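Local coordinates for protein beta-porphyranase A (Bacteroides plebeius, PDB 4AW7) that cleaves the sulfated red-algal polysaccharide porphyran at beta-1,4 linkages between D-galactose and L-galactose-6-sulfate, as a gut bacterial glycoside hydrolase of family 86, at residues A[326-329]-A[330-334]. Residues are numbered along the deposited sequence; the frame is centred on the assembly and turned at random.
Sequences ITAA and NNYTS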
ATOM      1  N   ILE A 326      -7.738  25.334   9.652  1.00 15.76           N
ATOM      2  CA  ILE A 326      -7.424  26.746   9.406  1.00 16.82           C
ATOM      3  C   ILE A 326      -8.149  27.582  10.472  1.00 18.54           C
ATOM      4  O   ILE A 326      -9.261  28.041  10.261  1.00 19.97           O
ATOM      5  CB  ILE A 326      -7.805  27.188   7.982  1.00 16.13           C
ATOM      6  CG1 ILE A 326      -7.180  26.265   6.933  1.00 15.57           C
ATOM      7  CG2 ILE A 326      -7.365  28.631   7.741  1.00 17.68           C
ATOM      8  CD1 ILE A 326      -7.597  26.531   5.552  1.00 16.55           C
ATOM      9  N   THR A 327      -7.519  27.688  11.625  1.00 19.75           N
ATOM     10  CA  THR A 327      -8.169  28.256  12.803  1.00 21.31           C
ATOM     11  C   THR A 327      -7.225  29.264  13.430  1.00 22.69           C
ATOM     12  O   THR A 327      -6.020  29.248  13.186  1.00 22.58           O
ATOM     13  CB  THR A 327      -8.456  27.171  13.862  1.00 21.20           C
ATOM     14  OG1 THR A 327      -7.205  26.599  14.272  1.00 22.62           O
ATOM     15  CG2 THR A 327      -9.424  26.083  13.337  1.00 22.63           C
ATOM     16  N   ALA A 328      -7.782  30.115  14.301  1.00 24.31           N
ATOM     17  CA  ALA A 328      -6.980  31.025  15.117  1.00 25.33           C
ATOM     18  C   ALA A 328      -5.936  30.276  15.923  1.00 25.27           C
ATOM     19  O   ALA A 328      -4.771  30.697  15.967  1.00 25.67           O
ATOM     20  CB  ALA A 328      -7.889  31.856  16.053  1.00 26.11           C
ATOM     21  N   ALA A 329      -6.330  29.144  16.519  1.00 25.44           N
ATOM     22  CA  ALA A 329      -5.416  28.340  17.331  1.00 25.77           C
ATOM     23  C   ALA A 329      -4.209  27.804  16.535  1.00 25.87           C
ATOM     24  O   ALA A 329      -3.145  27.571  17.086  1.00 26.97           O
ATOM     25  CB  ALA A 329      -6.174  27.200  18.021  1.00 26.54           C
ATOM     26  N   ASN A 330      -4.381  27.619  15.229  1.00 24.54           N
ATOM     27  CA  ASN A 330      -3.285  27.208  14.354  1.00 23.83           C
ATOM     28  C   ASN A 330      -2.687  28.357  13.536  1.00 23.52           C
ATOM     29  O   ASN A 330      -1.961  28.146  12.554  1.00 22.72           O
ATOM     30  CB  ASN A 330      -3.790  26.092  13.411  1.00 22.81           C
ATOM     31  CG  ASN A 330      -4.039  24.778  14.136  1.00 22.91           C
ATOM     32  OD1 ASN A 330      -3.404  24.494  15.176  1.00 24.60           O
ATOM     33  ND2 ASN A 330      -4.909  23.934  13.567  1.00 21.29           N
ATOM     34  N   ASN A 331      -2.973  29.593  13.960  1.00 23.97           N
ATOM     35  CA  ASN A 331      -2.470  30.775  13.277  1.00 24.73           C
ATOM     36  C   ASN A 331      -2.894  30.774  11.808  1.00 22.90           C
ATOM     37  O   ASN A 331      -2.172  31.274  10.941  1.00 22.38           O
ATOM     38  CB  ASN A 331      -0.931  30.875  13.382  1.00 25.91           C
ATOM     39  CG  ASN A 331      -0.431  31.087  14.810  1.00 30.47           C
ATOM     40  OD1 ASN A 331      -1.132  31.652  15.659  1.00 34.93           O
ATOM     41  ND2 ASN A 331       0.797  30.642  15.077  1.00 36.51           N
ATOM     42  N   TYR A 332      -4.058  30.187  11.544  1.00 22.55           N
ATOM     43  CA  TYR A 332      -4.646  30.131  10.184  1.00 22.09           C
ATOM     44  C   TYR A 332      -3.788  29.392   9.144  1.00 20.60           C
ATOM     45  O   TYR A 332      -3.945  29.600   7.938  1.00 20.62           O
ATOM     46  CB  TYR A 332      -4.994  31.542   9.686  1.00 22.92           C
ATOM     47  CG  TYR A 332      -5.952  32.244  10.610  1.00 24.58           C
ATOM     48  CD1 TYR A 332      -7.312  31.920  10.618  1.00 25.88           C
ATOM     49  CD2 TYR A 332      -5.491  33.188  11.517  1.00 26.50           C
ATOM     50  CE1 TYR A 332      -8.202  32.559  11.483  1.00 28.43           C
ATOM     51  CE2 TYR A 332      -6.364  33.826  12.388  1.00 27.56           C
ATOM     52  CZ  TYR A 332      -7.715  33.514  12.364  1.00 29.01           C
ATOM     53  OH  TYR A 332      -8.573  34.169  13.235  1.00 33.90           O
ATOM     54  N   THR A 333      -2.906  28.520   9.623  1.00 19.13           N
ATOM     55  CA  THR A 333      -2.147  27.687   8.739  1.00 18.23           C
ATOM     56  C   THR A 333      -3.010  26.537   8.205  1.00 16.56           C
ATOM     57  O   THR A 333      -3.981  26.103   8.827  1.00 15.83           O
ATOM     58  CB  THR A 333      -0.894  27.098   9.418  1.00 17.81           C
ATOM     59  OG1 THR A 333      -1.274  26.274  10.526  1.00 19.25           O
ATOM     60  CG2 THR A 333       0.059  28.183   9.852  1.00 20.48           C
ATOM     61  N   SER A 334      -2.600  26.056   7.037  1.00 15.27           N
ATOM     62  CA  SER A 334      -3.172  24.844   6.449  1.00 14.15           C
ATOM     63  C   SER A 334      -2.482  23.616   7.042  1.00 13.92           C
ATOM     64  O   SER A 334      -1.373  23.698   7.589  1.00 15.02           O
ATOM     65  CB  SER A 334      -2.982  24.887   4.947  1.00 14.00           C
ATOM     66  OG  SER A 334      -3.822  25.881   4.369  1.00 14.22           O
TER
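Tyr332 folds its ring back over the backbone that joins Thr327 to Ala328, with Ala328 CA 4.1 Å from the ring centroid in a CH-pi contact over the face. Ala328 CB reaches the phenol end, 4.0 Å from Tyr332 CZ. This placement follows from the first torsion of Tyr332, which sets CG beside the backbone N (chi1 -58°). That N donates to Thr327 O at 2.7 Å, enclosing the bond from Asn331 N to Ala328 O: a Schellman motif, with Asn331 left-handed (phi 57°). Placed between backbone N and carbonyl carbon by chi1 of 61°, Thr327 OG1 accepts Asn330 N at 3.2 Å; the same N bonds Thr327 O weakly. A type I' turn from Asn330 to Thr333 follows, and Asn330 O takes both Thr333 N and, on a lone pair, Thr333 OG1, which also bonds Ser284 OG. With an alanine at Tyr332, the CH-pi contact would be lost and the Thr327-Ala328 backbone probably left without aromatic cover. Asn330 ND2 bonds His325 O, and this side chain lies about 6 Å from that of substrate-binding Trp324. The loop follows strand 311-316 of the parallel catalytic sheet; Ile326 and Ser334 pack on strand 340-342, Tyr332 on Pro345 and Gln346 beyond it.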